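Local coordinates for separin (Saccharomyces cerevisiae, PDB 5U1T), which cleaves the cohesin subunit MCD1/SCC1 at the onset of anaphase as a caspase-like cysteine protease, so that sister chromatids can separate, at residues P1181-K1186 with H1367-E1372; M1502-Y1505 with E1509-G1512. One frame throughout, in Å; residues are numbered along the deposited sequence.

Contact 1 of 2, residues P1181-K1186 with H1367-E1372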
loop_
_atom_site.group_PDB
_atom_site.type_symbol
_atom_site.label_atom_id
_atom_site.label_comp_id
_atom_site.label_asym_id
_atom_site.label_seq_id
_atom_site.Cartn_x
_atom_site.Cartn_y
_atom_site.Cartn_z
ATOM N N PRO A 1181 35.806 13.562 22.415
ATOM C CA PRO A 1181 35.630 13.254 20.986
ATOM C C PRO A 1181 36.909 13.406 20.179
ATOM O O PRO A 1181 37.017 12.730 19.163
ATOM C CB PRO A 1181 34.569 14.271 20.531
ATOM C CG PRO A 1181 33.844 14.637 21.786
ATOM C CD PRO A 1181 34.908 14.657 22.839
ATOM N N GLU A 1182 37.848 14.241 20.619
ATOM C CA GLU A 1182 39.133 14.362 19.936
ATOM C C GLU A 1182 40.060 13.178 20.173
ATOM O O GLU A 1182 40.729 12.705 19.248
ATOM C CB GLU A 1182 39.834 15.626 20.362
ATOM C CG GLU A 1182 39.171 16.812 19.782
ATOM C CD GLU A 1182 39.783 18.103 20.255
ATOM O OE1 GLU A 1182 40.286 18.145 21.426
ATOM O OE2 GLU A 1182 39.763 19.068 19.436
ATOM N N ALA A 1183 40.106 12.712 21.413
ATOM C CA ALA A 1183 40.836 11.498 21.730
ATOM C C ALA A 1183 40.288 10.328 20.918
ATOM O O ALA A 1183 41.050 9.497 20.411
ATOM C CB ALA A 1183 40.753 11.204 23.216
ATOM N N THR A 1184 38.964 10.267 20.791
ATOM C CA THR A 1184 38.329 9.215 20.010
ATOM C C THR A 1184 38.762 9.305 18.532
ATOM O O THR A 1184 39.095 8.298 17.916
ATOM C CB THR A 1184 36.796 9.278 20.145
ATOM O OG1 THR A 1184 36.434 8.986 21.495
ATOM C CG2 THR A 1184 36.152 8.248 19.290
ATOM N N LYS A 1185 38.787 10.510 17.977
ATOM C CA LYS A 1185 39.311 10.707 16.633
ATOM C C LYS A 1185 40.766 10.293 16.469
ATOM O O LYS A 1185 41.093 9.541 15.563
ATOM C CB LYS A 1185 39.177 12.162 16.212
ATOM C CG LYS A 1185 38.041 12.417 15.272
ATOM C CD LYS A 1185 38.321 13.645 14.420
ATOM C CE LYS A 1185 39.549 13.442 13.535
ATOM N NZ LYS A 1185 39.670 14.517 12.477
ATOM N N LYS A 1186 41.641 10.808 17.321
ATOM C CA LYS A 1186 43.074 10.563 17.185
ATOM C C LYS A 1186 43.394 9.066 17.219
ATOM O O LYS A 1186 44.241 8.574 16.454
ATOM C CB LYS A 1186 43.837 11.292 18.282
ATOM C CG LYS A 1186 44.237 12.721 17.956
ATOM C CD LYS A 1186 44.914 13.370 19.177
ATOM C CE LYS A 1186 45.619 14.680 18.830
ATOM N NZ LYS A 1186 44.811 15.511 17.874
ATOM N N HIS A 1367 34.425 1.724 25.087
ATOM C CA HIS A 1367 35.043 0.430 24.856
ATOM C C HIS A 1367 36.372 0.457 24.094
ATOM O O HIS A 1367 37.303 -0.274 24.441
ATOM C CB HIS A 1367 34.083 -0.460 24.107
ATOM C CG HIS A 1367 34.752 -1.597 23.412
ATOM N ND1 HIS A 1367 34.917 -2.831 24.001
ATOM C CD2 HIS A 1367 35.311 -1.687 22.182
ATOM C CE1 HIS A 1367 35.536 -3.637 23.158
ATOM N NE2 HIS A 1367 35.788 -2.968 22.049
ATOM N N LEU A 1368 36.462 1.277 23.053
ATOM C CA LEU A 1368 37.649 1.282 22.198
ATOM C C LEU A 1368 38.924 1.652 22.927
ATOM O O LEU A 1368 39.993 1.194 22.544
ATOM C CB LEU A 1368 37.475 2.230 21.006
ATOM C CG LEU A 1368 37.342 3.748 21.212
ATOM C CD1 LEU A 1368 37.684 4.519 19.922
ATOM C CD2 LEU A 1368 35.942 4.120 21.708
ATOM N N PHE A 1369 38.839 2.488 23.958
ATOM C CA PHE A 1369 40.048 2.913 24.673
ATOM C C PHE A 1369 40.648 1.762 25.474
ATOM O O PHE A 1369 39.946 1.057 26.191
ATOM C CB PHE A 1369 39.760 4.104 25.598
ATOM C CG PHE A 1369 39.617 5.412 24.875
ATOM C CD1 PHE A 1369 40.737 6.116 24.450
ATOM C CD2 PHE A 1369 38.348 5.946 24.610
ATOM C CE1 PHE A 1369 40.605 7.341 23.770
ATOM C CE2 PHE A 1369 38.207 7.170 23.924
ATOM C CZ PHE A 1369 39.342 7.863 23.508
ATOM N N PRO A 1370 41.960 1.567 25.341
ATOM C CA PRO A 1370 42.663 0.546 26.121
ATOM C C PRO A 1370 42.924 1.034 27.545
ATOM O O PRO A 1370 44.072 1.271 27.915
ATOM C CB PRO A 1370 43.965 0.358 25.348
ATOM C CG PRO A 1370 44.208 1.694 24.718
ATOM C CD PRO A 1370 42.855 2.277 24.413
ATOM N N TRP A 1371 41.857 1.184 28.327
ATOM C CA TRP A 1371 41.946 1.749 29.667
ATOM C C TRP A 1371 42.985 1.029 30.515
ATOM O O TRP A 1371 43.763 1.657 31.239
ATOM C CB TRP A 1371 40.586 1.703 30.371
ATOM C CG TRP A 1371 39.544 2.511 29.690
ATOM C CD1 TRP A 1371 38.466 2.039 29.003
ATOM C CD2 TRP A 1371 39.481 3.939 29.602
ATOM N NE1 TRP A 1371 37.741 3.075 28.506
ATOM C CE2 TRP A 1371 38.337 4.254 28.853
ATOM C CE3 TRP A 1371 40.274 4.985 30.096
ATOM C CZ2 TRP A 1371 37.961 5.573 28.579
ATOM C CZ3 TRP A 1371 39.897 6.301 29.818
ATOM C CH2 TRP A 1371 38.758 6.576 29.068
ATOM N N GLU A 1372 43.000 -0.292 30.391
ATOM C CA GLU A 1372 43.817 -1.141 31.236
ATOM C C GLU A 1372 45.305 -0.858 31.065
ATOM O O GLU A 1372 46.113 -1.330 31.842
ATOM C CB GLU A 1372 43.515 -2.618 30.954
ATOM C CG GLU A 1372 42.059 -3.023 31.232
ATOM C CD GLU A 1372 41.117 -2.841 30.022
ATOM O OE1 GLU A 1372 41.482 -2.121 29.067
ATOM O OE2 GLU A 1372 40.012 -3.430 30.028
#

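Contact 2 of 2, residues M1502-Y1505 with E1509-G1512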
loop_
_atom_site.group_PDB
_atom_site.type_symbol
_atom_site.label_atom_id
_atom_site.label_comp_id
_atom_site.label_asym_id
_atom_site.label_seq_id
_atom_site.Cartn_x
_atom_site.Cartn_y
_atom_site.Cartn_z
ATOM N N MET A 1502 34.833 -3.398 17.697
ATOM C CA MET A 1502 33.427 -3.092 17.517
ATOM C C MET A 1502 33.236 -2.053 16.429
ATOM O O MET A 1502 33.906 -1.018 16.436
ATOM C CB MET A 1502 32.811 -2.591 18.817
ATOM C CG MET A 1502 32.691 -3.669 19.858
ATOM S SD MET A 1502 31.127 -3.665 20.733
ATOM C CE MET A 1502 31.459 -2.449 22.003
ATOM N N LYS A 1503 32.332 -2.332 15.489
ATOM C CA LYS A 1503 31.961 -1.343 14.482
ATOM C C LYS A 1503 31.014 -0.316 15.107
ATOM O O LYS A 1503 30.027 -0.687 15.724
ATOM C CB LYS A 1503 31.316 -2.020 13.267
ATOM C CG LYS A 1503 32.254 -2.913 12.444
ATOM C CD LYS A 1503 31.516 -3.585 11.240
ATOM C CE LYS A 1503 32.409 -4.489 10.342
ATOM N NZ LYS A 1503 31.692 -5.168 9.178
ATOM N N TYR A 1504 31.322 0.967 14.956
ATOM C CA TYR A 1504 30.534 2.024 15.578
ATOM C C TYR A 1504 29.556 2.740 14.617
ATOM O O TYR A 1504 29.909 3.060 13.479
ATOM C CB TYR A 1504 31.468 3.059 16.194
ATOM C CG TYR A 1504 32.035 2.717 17.558
ATOM C CD1 TYR A 1504 33.241 2.028 17.686
ATOM C CD2 TYR A 1504 31.377 3.113 18.717
ATOM C CE1 TYR A 1504 33.773 1.727 18.937
ATOM C CE2 TYR A 1504 31.891 2.828 19.967
ATOM C CZ TYR A 1504 33.096 2.138 20.080
ATOM O OH TYR A 1504 33.612 1.863 21.340
ATOM N N TYR A 1505 28.339 3.020 15.097
ATOM C CA TYR A 1505 27.289 3.619 14.269
ATOM C C TYR A 1505 26.567 4.808 14.913
ATOM O O TYR A 1505 25.377 4.713 15.220
ATOM C CB TYR A 1505 26.244 2.570 13.908
ATOM C CG TYR A 1505 26.776 1.449 13.049
ATOM C CD1 TYR A 1505 26.815 1.565 11.656
ATOM C CD2 TYR A 1505 27.236 0.278 13.625
ATOM C CE1 TYR A 1505 27.302 0.547 10.870
ATOM C CE2 TYR A 1505 27.719 -0.752 12.848
ATOM C CZ TYR A 1505 27.754 -0.618 11.472
ATOM O OH TYR A 1505 28.240 -1.662 10.713
ATOM N N GLU A 1509 23.765 1.677 19.171
ATOM C CA GLU A 1509 24.712 0.805 19.851
ATOM C C GLU A 1509 25.521 0.021 18.836
ATOM O O GLU A 1509 24.991 -0.438 17.829
ATOM C CB GLU A 1509 23.999 -0.151 20.796
ATOM C CG GLU A 1509 23.220 0.531 21.884
ATOM C CD GLU A 1509 24.081 1.451 22.725
ATOM O OE1 GLU A 1509 25.212 1.070 23.087
ATOM O OE2 GLU A 1509 23.626 2.578 23.013
ATOM N N PRO A 1510 26.820 -0.121 19.096
ATOM C CA PRO A 1510 27.693 -0.875 18.207
ATOM C C PRO A 1510 27.603 -2.348 18.557
ATOM O O PRO A 1510 26.958 -2.687 19.545
ATOM C CB PRO A 1510 29.064 -0.306 18.530
ATOM C CG PRO A 1510 28.976 -0.020 19.994
ATOM C CD PRO A 1510 27.548 0.410 20.258
ATOM N N THR A 1511 28.220 -3.219 17.771
ATOM C CA THR A 1511 28.385 -4.595 18.221
ATOM C C THR A 1511 29.602 -5.246 17.622
ATOM O O THR A 1511 30.273 -4.679 16.756
ATOM C CB THR A 1511 27.173 -5.496 17.897
ATOM O OG1 THR A 1511 27.313 -6.733 18.622
ATOM C CG2 THR A 1511 27.069 -5.776 16.370
ATOM N N GLY A 1512 29.844 -6.464 18.078
ATOM C CA GLY A 1512 31.071 -7.171 17.799
ATOM C C GLY A 1512 30.989 -8.485 18.540
ATOM O O GLY A 1512 30.039 -8.747 19.282
#

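Contact 1 of 2, residues P1181-K1186 with H1367-E1372
Leu1368 opens the contact of segment 1367-1372 with helix 1180-1198: its CD1 methyl lies 4.1 Å from CG2 of Thr1184, and the two side chains cross at about a right angle. With CG between its own backbone N and carbonyl carbon (chi1 65°), the leucine brings CD1 to the helix. Leu1187 and Leu1188, further along the same helix, also pack on this leucine. Phe1369 makes two of the three residue contacts. Its CG is anti to the carbonyl carbon (chi1 -76°), and from there the outer end of the ring reaches the helix. CZ stands 3.6 Å from CB of Ala1183, which approaches the ring obliquely. Thr1184 comes instead to the ring edge, near its plane, with OG1 3.5 Å from CE2. That hydroxyl donates its hydrogen bond within the helix, to Phe1180 O; its proton already engaged, it meets the ring edge by van der Waals contact alone. An alanine in place of this phenylalanine would take the ring away, and the methyl of Ala1183 and the hydroxyl of Thr1184 would probably lose their neighbour, with a gap opened between helix and loop. Ile1233 of helix 1209-1237 touches both Ala1183 and Phe1369. At Pro1370 the loop makes an inverse gamma turn, beyond which the indole of Trp1371 receives CB of Phe1369 over one face, 3.5 Å above the plane and offset toward the rim. Glu1372 then forms a salt bridge with Arg1384. The arrangement is apolar packing of a helix on the loop that joins strands 1353-1362 and 1382-1385, two parallel neighbours in a mixed sheet.

Contact 2 of 2, residues M1502-Y1505 with E1509-G1512
Met1502 bends across Thr1511 and Pro1510. Its CG is anti to the carbonyl carbon (chi1 -70°), and further turns at chi2 and chi3 bring SD alongside the Thr1511 backbone, 3.8 Å from its CA. The terminal CE carries on to the proline ring and stops 4.0 Å from CG of Pro1510. The thioether thus bridges two consecutive residues of the facing segment. Lys1503 takes part mainly through its backbone: its N-H makes a weak hydrogen bond to Thr1511 O, 3.4 Å long and bent to 142° at the hydrogen, while its extended side chain leads away. This is the one hydrogen bond between the segments, and it is too poor to define a regular hairpin. Both segments belong to the connection between strand 1492-1494 and helix 1513-1519, which folds back on itself here; with strand 1524-1528, parallel to the first strand, these elements form a beta-alpha-beta unit of the caspase-like protease fold. Cys1497, probably the catalytic cysteine, lies earlier in the same connection, and Gly1512 occupies the N-cap position of the helix. Tyr1504 lies side by side with Pro1510, both side chains pointing the same way. CB of the proline sits over one face of the phenol ring, 4.1 Å above its plane and displaced toward the rim, and CG is 4.1 Å from Tyr1504 CE2. The hydroxyl at the far end of that ring is hydrogen-bonded to Ser1364 O. Tyr1505 turns to helix 809-825, where it touches Ala809 and Glu813.

Contact 1 is a buried contact and contact 2 a surface one, with centres about 14 Å apart. The first is mainly side-chain packing, with no hydrogen bond across it, between a helix and a loop some 180 residues later in the chain; the second joins two parts of a single loop, where a proline, a methionine and a tyrosine pack beside a weak backbone bond. They share no helix or strand, yet they touch. Tyr1504 OH packs 3.3 Å from Leu1368 CD2, and Met1502 CE lies 3.7 Å from His1367 CG. Segment 1367-1372 therefore faces helix 1180-1198 through Leu1368 and Phe1369, and segment 1502-1505 through His1367 and Leu1368.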